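VirK protein (Legionella pneumophila, PDB 5XTA) is of unknown function but belongs to the bacterial VirK family, has a novel fold, and is probably linked to type II secretion. Local coordinates at residues A[20-31]-A[108-119]. The protein carries 3 engineered substitutions. Numbering follows the deposited sequence.
Sequences ITFVINLKKCTS and MNCKLGDGFKVF
The rings of Phe22 and Phe116 meet obliquely, planes 37° apart, with Phe22 CD1 3.3 Å from Phe116 CZ. With its CG anti to the backbone N (chi1 -171°), Phe116 presents its CZ end to Phe22 and its CD1 and CE1 to the CD1 methyl of Ile24 (Phe116 CD1 to Ile24 CD1 3.5 Å). Val118 lies alongside Phe22, pointing the same way and bringing CG2 to the ring, while its other methyl, CG1, packs 3.5 Å from Ile20 CG2; that Ile20 methyl also sits over one face of Phe22, near its rim. On the opposite face of the sheet, Val23 CG2 reaches the Phe119 ring at CE2 (3.7 Å), and Thr21 O lies at the ring's edge, in its plane. Val23 and Phe119 also pack against a second subunit.

The backbones form an antiparallel ladder in which Thr21 and Val23 each exchange two hydrogen bonds with Phe119 and Lys117, respectively; Asn25 N extends it to Gly115 O. With strand 38-42 bonded along its other edge, strand 21-25 is the middle of a three-stranded antiparallel sheet. Beyond the turn, residues 30-31 add a short edge to the six-stranded sheet through paired bonds between Thr30 and Asn109, so the contact joins both sheets of this VirK fold.

The Cys29–Cys110 disulfide spans the junction, although its SG atoms are modelled 2.7 Å apart, longer than a regular S–S bond. Leu26 CG rests 4.0 Å from the SE atom of selenomethionine Met108. Lys28 crosses Asp114 at about a right angle, its NZ 5.1 Å from Asp114 OD1. A water donates to Lys28 O and accepts from Lys111 N and Gly115 N, tying the segments together.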
ATOM      1  N   ILE A  20       1.758  -6.161  10.641  1.00 25.48           N
ATOM      2  CA  ILE A  20       1.456  -7.577  10.676  1.00 24.68           C
ATOM      3  C   ILE A  20       1.354  -8.213   9.272  1.00 24.73           C
ATOM      4  O   ILE A  20       0.780  -7.641   8.358  1.00 23.00           O
ATOM      5  CB  ILE A  20       0.106  -7.732  11.425  1.00 26.74           C
ATOM      6  CG1 ILE A  20       0.208  -7.209  12.886  1.00 29.89           C
ATOM      7  CG2 ILE A  20      -0.414  -9.135  11.419  1.00 28.22           C
ATOM      8  CD1 ILE A  20       1.454  -7.615  13.653  1.00 31.24           C
ATOM      9  N   THR A  21       1.833  -9.436   9.137  1.00 23.04           N
ATOM     10  CA  THR A  21       1.682 -10.230   7.921  1.00 23.03           C
ATOM     11  C   THR A  21       0.991 -11.550   8.255  1.00 23.42           C
ATOM     12  O   THR A  21       1.380 -12.252   9.199  1.00 23.07           O
ATOM     13  CB  THR A  21       3.042 -10.483   7.238  1.00 22.54           C
ATOM     14  OG1 THR A  21       3.594  -9.234   6.817  1.00 22.02           O
ATOM     15  CG2 THR A  21       2.888 -11.354   5.994  1.00 22.91           C
ATOM     16  N   PHE A  22      -0.023 -11.876   7.455  1.00 24.65           N
ATOM     17  CA  PHE A  22      -0.762 -13.135   7.526  1.00 25.25           C
ATOM     18  C   PHE A  22      -0.275 -14.079   6.428  1.00 25.91           C
ATOM     19  O   PHE A  22      -0.245 -13.693   5.248  1.00 23.53           O
ATOM     20  CB  PHE A  22      -2.263 -12.917   7.368  1.00 26.28           C
ATOM     21  CG  PHE A  22      -2.832 -12.010   8.391  1.00 28.51           C
ATOM     22  CD1 PHE A  22      -2.982 -12.434   9.696  1.00 30.43           C
ATOM     23  CD2 PHE A  22      -3.153 -10.697   8.081  1.00 32.51           C
ATOM     24  CE1 PHE A  22      -3.489 -11.587  10.674  1.00 30.62           C
ATOM     25  CE2 PHE A  22      -3.627  -9.844   9.066  1.00 32.84           C
ATOM     26  CZ  PHE A  22      -3.816 -10.301  10.356  1.00 31.45           C
ATOM     27  N   VAL A  23       0.128 -15.284   6.857  1.00 25.40           N
ATOM     28  CA  VAL A  23       0.481 -16.384   5.966  1.00 25.93           C
ATOM     29  C   VAL A  23      -0.500 -17.548   6.166  1.00 25.93           C
ATOM     30  O   VAL A  23      -0.627 -18.115   7.259  1.00 24.25           O
ATOM     31  CB  VAL A  23       1.936 -16.816   6.129  1.00 27.75           C
ATOM     32  CG1 VAL A  23       2.304 -17.856   5.088  1.00 29.33           C
ATOM     33  CG2 VAL A  23       2.863 -15.622   5.957  1.00 27.14           C
ATOM     34  N   ILE A  24      -1.220 -17.868   5.108  1.00 25.28           N
ATOM     35  CA  ILE A  24      -2.256 -18.858   5.162  1.00 28.39           C
ATOM     36  C   ILE A  24      -1.938 -20.010   4.271  1.00 30.32           C
ATOM     37  O   ILE A  24      -1.698 -19.832   3.064  1.00 30.56           O
ATOM     38  CB  ILE A  24      -3.585 -18.242   4.772  1.00 31.15           C
ATOM     39  CG1 ILE A  24      -3.702 -16.994   5.643  1.00 33.58           C
ATOM     40  CG2 ILE A  24      -4.730 -19.253   4.961  1.00 34.48           C
ATOM     41  CD1 ILE A  24      -5.056 -16.437   5.853  1.00 36.64           C
ATOM     42  N   ASN A  25      -1.975 -21.195   4.871  1.00 30.63           N
ATOM     43  CA  ASN A  25      -1.767 -22.462   4.146  1.00 32.65           C
ATOM     44  C   ASN A  25      -3.116 -23.145   3.934  1.00 33.21           C
ATOM     45  O   ASN A  25      -3.679 -23.781   4.854  1.00 29.77           O
ATOM     46  CB  ASN A  25      -0.769 -23.309   4.919  1.00 32.90           C
ATOM     47  CG  ASN A  25      -0.326 -24.554   4.173  1.00 35.72           C
ATOM     48  OD1 ASN A  25      -0.840 -24.920   3.118  1.00 34.37           O
ATOM     49  ND2 ASN A  25       0.665 -25.201   4.736  1.00 37.05           N
ATOM     50  N   LEU A  26      -3.656 -22.951   2.730  1.00 35.46           N
ATOM     51  CA  LEU A  26      -5.031 -23.334   2.392  1.00 40.01           C
ATOM     52  C   LEU A  26      -5.379 -24.811   2.590  1.00 41.60           C
ATOM     53  O   LEU A  26      -6.510 -25.138   2.942  1.00 41.10           O
ATOM     54  CB  LEU A  26      -5.342 -22.961   0.953  1.00 43.95           C
ATOM     55  CG  LEU A  26      -5.951 -21.583   0.677  1.00 46.66           C
ATOM     56  CD1 LEU A  26      -5.362 -20.466   1.503  1.00 47.29           C
ATOM     57  CD2 LEU A  26      -5.815 -21.267  -0.802  1.00 50.90           C
ATOM     58  N   LYS A  27      -4.406 -25.689   2.388  1.00 38.01           N
ATOM     59  CA  LYS A  27      -4.637 -27.108   2.561  1.00 42.06           C
ATOM     60  C   LYS A  27      -4.823 -27.489   4.050  1.00 41.36           C
ATOM     61  O   LYS A  27      -5.328 -28.550   4.369  1.00 40.60           O
ATOM     62  CB  LYS A  27      -3.525 -27.907   1.884  1.00 46.25           C
ATOM     63  CG  LYS A  27      -2.201 -27.997   2.620  1.00 50.81           C
ATOM     64  CD  LYS A  27      -1.201 -28.779   1.771  1.00 57.13           C
ATOM     65  CE  LYS A  27       0.236 -28.273   1.868  1.00 61.42           C
ATOM     66  NZ  LYS A  27       1.017 -28.866   2.993  1.00 62.39           N
ATOM     67  N   LYS A  28      -4.418 -26.614   4.958  1.00 38.48           N
ATOM     68  CA  LYS A  28      -4.598 -26.830   6.360  1.00 37.67           C
ATOM     69  C   LYS A  28      -5.809 -26.078   6.871  1.00 34.54           C
ATOM     70  O   LYS A  28      -5.976 -25.952   8.060  1.00 35.29           O
ATOM     71  CB  LYS A  28      -3.336 -26.395   7.080  1.00 40.38           C
ATOM     72  CG  LYS A  28      -2.133 -27.172   6.594  1.00 44.57           C
ATOM     73  CD  LYS A  28      -0.960 -27.129   7.555  1.00 49.53           C
ATOM     74  CE  LYS A  28       0.071 -28.172   7.153  1.00 55.29           C
ATOM     75  NZ  LYS A  28       1.455 -27.637   7.194  1.00 61.78           N
ATOM     76  N   CYS A  29      -6.634 -25.634   5.949  1.00 33.16           N
ATOM     77  CA  CYS A  29      -7.801 -24.851   6.255  1.00 35.83           C
ATOM     78  C   CYS A  29      -9.034 -25.555   5.721  1.00 35.38           C
ATOM     79  O   CYS A  29      -8.954 -26.297   4.773  1.00 34.15           O
ATOM     80  CB  CYS A  29      -7.663 -23.443   5.687  1.00 36.80           C
ATOM     81  SG  CYS A  29      -6.375 -22.481   6.494  1.00 38.78           S
ATOM     82  N   THR A  30     -10.167 -25.364   6.375  1.00 34.44           N
ATOM     83  CA  THR A  30     -11.368 -26.065   5.957  1.00 36.75           C
ATOM     84  C   THR A  30     -12.263 -25.108   5.231  1.00 39.54           C
ATOM     85  O   THR A  30     -12.420 -23.978   5.659  1.00 41.13           O
ATOM     86  CB  THR A  30     -12.110 -26.707   7.147  1.00 39.33           C
ATOM     87  OG1 THR A  30     -12.692 -25.712   7.992  1.00 41.32           O
ATOM     88  CG2 THR A  30     -11.137 -27.548   7.960  1.00 41.09           C
ATOM     89  N   SER A  31     -12.842 -25.571   4.133  1.00 43.03           N
ATOM     90  CA  SER A  31     -13.777 -24.780   3.344  1.00 49.01           C
ATOM     91  C   SER A  31     -14.868 -25.637   2.711  1.00 50.42           C
ATOM     92  O   SER A  31     -14.678 -26.830   2.495  1.00 44.72           O
ATOM     93  CB  SER A  31     -13.045 -24.048   2.217  1.00 51.02           C
ATOM     94  OG  SER A  31     -13.977 -23.549   1.262  1.00 56.50           O
HETATM   95  N   MSE A 108     -12.949 -19.647   4.550  1.00 36.68           N
HETATM   96  CA  MSE A 108     -12.158 -20.729   5.100  1.00 39.51           C
HETATM   97  C   MSE A 108     -11.957 -20.510   6.546  1.00 36.14           C
HETATM   98  O   MSE A 108     -12.036 -19.391   7.031  1.00 32.60           O
HETATM   99  CB  MSE A 108     -10.839 -21.048   4.456  1.00 43.73           C
HETATM  100  CG  MSE A 108      -9.937 -19.871   4.203  1.00 51.40           C
HETATM  101 SE   MSE A 108      -9.264 -20.218   2.395  0.80 61.88          SE
HETATM  102  CE  MSE A 108     -10.912 -19.754   1.379  1.00 62.09           C
ATOM    103  N   ASN A 109     -11.734 -21.609   7.244  1.00 32.85           N
ATOM    104  CA  ASN A 109     -11.493 -21.584   8.681  1.00 33.52           C
ATOM    105  C   ASN A 109     -10.228 -22.329   8.992  1.00 33.75           C
ATOM    106  O   ASN A 109      -9.965 -23.354   8.390  1.00 33.31           O
ATOM    107  CB  ASN A 109     -12.688 -22.170   9.418  1.00 36.52           C
ATOM    108  CG  ASN A 109     -13.970 -21.400   9.111  1.00 37.06           C
ATOM    109  OD1 ASN A 109     -14.296 -20.448   9.792  1.00 38.39           O
ATOM    110  ND2 ASN A 109     -14.665 -21.790   8.060  1.00 40.84           N
ATOM    111  N   CYS A 110      -9.429 -21.765   9.881  1.00 32.60           N
ATOM    112  CA  CYS A 110      -8.112 -22.260  10.246  1.00 35.33           C
ATOM    113  C   CYS A 110      -7.838 -22.103  11.707  1.00 32.83           C
ATOM    114  O   CYS A 110      -8.573 -21.464  12.399  1.00 31.98           O
ATOM    115  CB  CYS A 110      -6.960 -21.561   9.520  1.00 38.10           C
ATOM    116  SG  CYS A 110      -7.319 -20.572   8.102  1.00 46.82           S
ATOM    117  N   LYS A 111      -6.762 -22.714  12.146  1.00 31.92           N
ATOM    118  CA  LYS A 111      -6.273 -22.529  13.482  1.00 34.60           C
ATOM    119  C   LYS A 111      -4.942 -21.753  13.445  1.00 31.68           C
ATOM    120  O   LYS A 111      -4.082 -22.000  12.596  1.00 31.55           O
ATOM    121  CB  LYS A 111      -6.125 -23.915  14.142  1.00 41.11           C
ATOM    122  CG  LYS A 111      -5.858 -23.874  15.646  1.00 50.24           C
ATOM    123  CD  LYS A 111      -7.010 -24.391  16.527  1.00 55.78           C
ATOM    124  CE  LYS A 111      -7.027 -23.736  17.919  1.00 59.30           C
ATOM    125  NZ  LYS A 111      -8.265 -22.940  18.174  1.00 62.85           N
ATOM    126  N   LEU A 112      -4.780 -20.836  14.393  1.00 28.32           N
ATOM    127  CA  LEU A 112      -3.564 -20.089  14.561  1.00 29.51           C
ATOM    128  C   LEU A 112      -2.402 -21.052  14.831  1.00 32.91           C
ATOM    129  O   LEU A 112      -2.521 -21.952  15.669  1.00 31.64           O
ATOM    130  CB  LEU A 112      -3.696 -19.143  15.752  1.00 29.04           C
ATOM    131  CG  LEU A 112      -2.458 -18.354  16.150  1.00 30.29           C
ATOM    132  CD1 LEU A 112      -1.917 -17.470  15.014  1.00 29.38           C
ATOM    133  CD2 LEU A 112      -2.734 -17.512  17.373  1.00 30.55           C
ATOM    134  N   GLY A 113      -1.291 -20.875  14.123  1.00 33.41           N
ATOM    135  CA  GLY A 113      -0.140 -21.725  14.318  1.00 36.74           C
ATOM    136  C   GLY A 113      -0.150 -22.942  13.418  1.00 40.17           C
ATOM    137  O   GLY A 113       0.889 -23.534  13.195  1.00 43.76           O
ATOM    138  N   ASP A 114      -1.321 -23.325  12.925  1.00 39.52           N
ATOM    139  CA  ASP A 114      -1.465 -24.442  12.021  1.00 45.60           C
ATOM    140  C   ASP A 114      -1.606 -24.091  10.519  1.00 43.95           C
ATOM    141  O   ASP A 114      -0.579 -24.087   9.810  1.00 44.78           O
ATOM    142  CB  ASP A 114      -2.651 -25.329  12.477  1.00 52.14           C
ATOM    143  CG  ASP A 114      -2.731 -26.658  11.727  1.00 59.63           C
ATOM    144  OD1 ASP A 114      -1.725 -27.096  11.100  1.00 60.68           O
ATOM    145  OD2 ASP A 114      -3.819 -27.281  11.791  1.00 66.90           O
ATOM    146  N   GLY A 115      -2.819 -23.773  10.043  1.00 40.04           N
ATOM    147  CA  GLY A 115      -3.036 -23.176   8.726  1.00 38.69           C
ATOM    148  C   GLY A 115      -2.921 -21.642   8.659  1.00 37.54           C
ATOM    149  O   GLY A 115      -2.721 -21.081   7.588  1.00 37.92           O
ATOM    150  N   PHE A 116      -3.066 -20.955   9.787  1.00 33.90           N
ATOM    151  CA  PHE A 116      -3.035 -19.482   9.838  1.00 31.61           C
ATOM    152  C   PHE A 116      -1.856 -18.997  10.693  1.00 29.72           C
ATOM    153  O   PHE A 116      -1.808 -19.213  11.909  1.00 29.93           O
ATOM    154  CB  PHE A 116      -4.352 -19.040  10.447  1.00 32.79           C
ATOM    155  CG  PHE A 116      -4.606 -17.585  10.383  1.00 32.71           C
ATOM    156  CD1 PHE A 116      -5.233 -17.012   9.284  1.00 32.14           C
ATOM    157  CD2 PHE A 116      -4.303 -16.794  11.454  1.00 32.18           C
ATOM    158  CE1 PHE A 116      -5.483 -15.652   9.261  1.00 32.59           C
ATOM    159  CE2 PHE A 116      -4.533 -15.447  11.425  1.00 32.00           C
ATOM    160  CZ  PHE A 116      -5.123 -14.878  10.334  1.00 33.36           C
ATOM    161  N   LYS A 117      -0.882 -18.366  10.069  1.00 27.37           N
ATOM    162  CA  LYS A 117       0.291 -17.910  10.776  1.00 27.31           C
ATOM    163  C   LYS A 117       0.410 -16.427  10.635  1.00 26.61           C
ATOM    164  O   LYS A 117      -0.043 -15.849   9.636  1.00 28.57           O
ATOM    165  CB  LYS A 117       1.525 -18.594  10.225  1.00 30.00           C
ATOM    166  CG  LYS A 117       1.581 -20.073  10.597  1.00 35.79           C
ATOM    167  CD  LYS A 117       2.952 -20.626  10.260  1.00 40.24           C
ATOM    168  CE  LYS A 117       2.972 -22.143  10.296  1.00 47.82           C
ATOM    169  NZ  LYS A 117       4.321 -22.592   9.856  1.00 52.83           N
ATOM    170  N   VAL A 118       0.988 -15.816  11.655  1.00 24.85           N
ATOM    171  CA  VAL A 118       1.024 -14.404  11.762  1.00 26.71           C
ATOM    172  C   VAL A 118       2.441 -13.997  12.138  1.00 27.11           C
ATOM    173  O   VAL A 118       3.042 -14.593  13.043  1.00 27.83           O
ATOM    174  CB  VAL A 118       0.031 -13.864  12.824  1.00 27.17           C
ATOM    175  CG1 VAL A 118       0.053 -12.337  12.830  1.00 29.20           C
ATOM    176  CG2 VAL A 118      -1.390 -14.372  12.616  1.00 27.48           C
ATOM    177  N   PHE A 119       2.938 -12.958  11.470  1.00 28.22           N
ATOM    178  CA  PHE A 119       4.323 -12.435  11.655  1.00 31.01           C
ATOM    179  C   PHE A 119       4.366 -10.943  11.863  1.00 32.81           C
ATOM    180  O   PHE A 119       3.539 -10.226  11.342  1.00 33.49           O
ATOM    181  CB  PHE A 119       5.211 -12.770  10.462  1.00 31.93           C
ATOM    182  CG  PHE A 119       5.316 -14.235  10.201  1.00 31.55           C
ATOM    183  CD1 PHE A 119       6.411 -14.970  10.666  1.00 30.83           C
ATOM    184  CD2 PHE A 119       4.289 -14.893   9.528  1.00 31.26           C
ATOM    185  CE1 PHE A 119       6.487 -16.333  10.428  1.00 30.36           C
ATOM    186  CE2 PHE A 119       4.356 -16.252   9.303  1.00 32.01           C
ATOM    187  CZ  PHE A 119       5.452 -16.979   9.766  1.00 31.39           C
TER
HETATM  188  O   HOH W   1       4.966  -8.379   8.925  1.00 29.64           O
HETATM  189  O   HOH W   2      -5.401 -24.645  10.430  1.00 25.41           O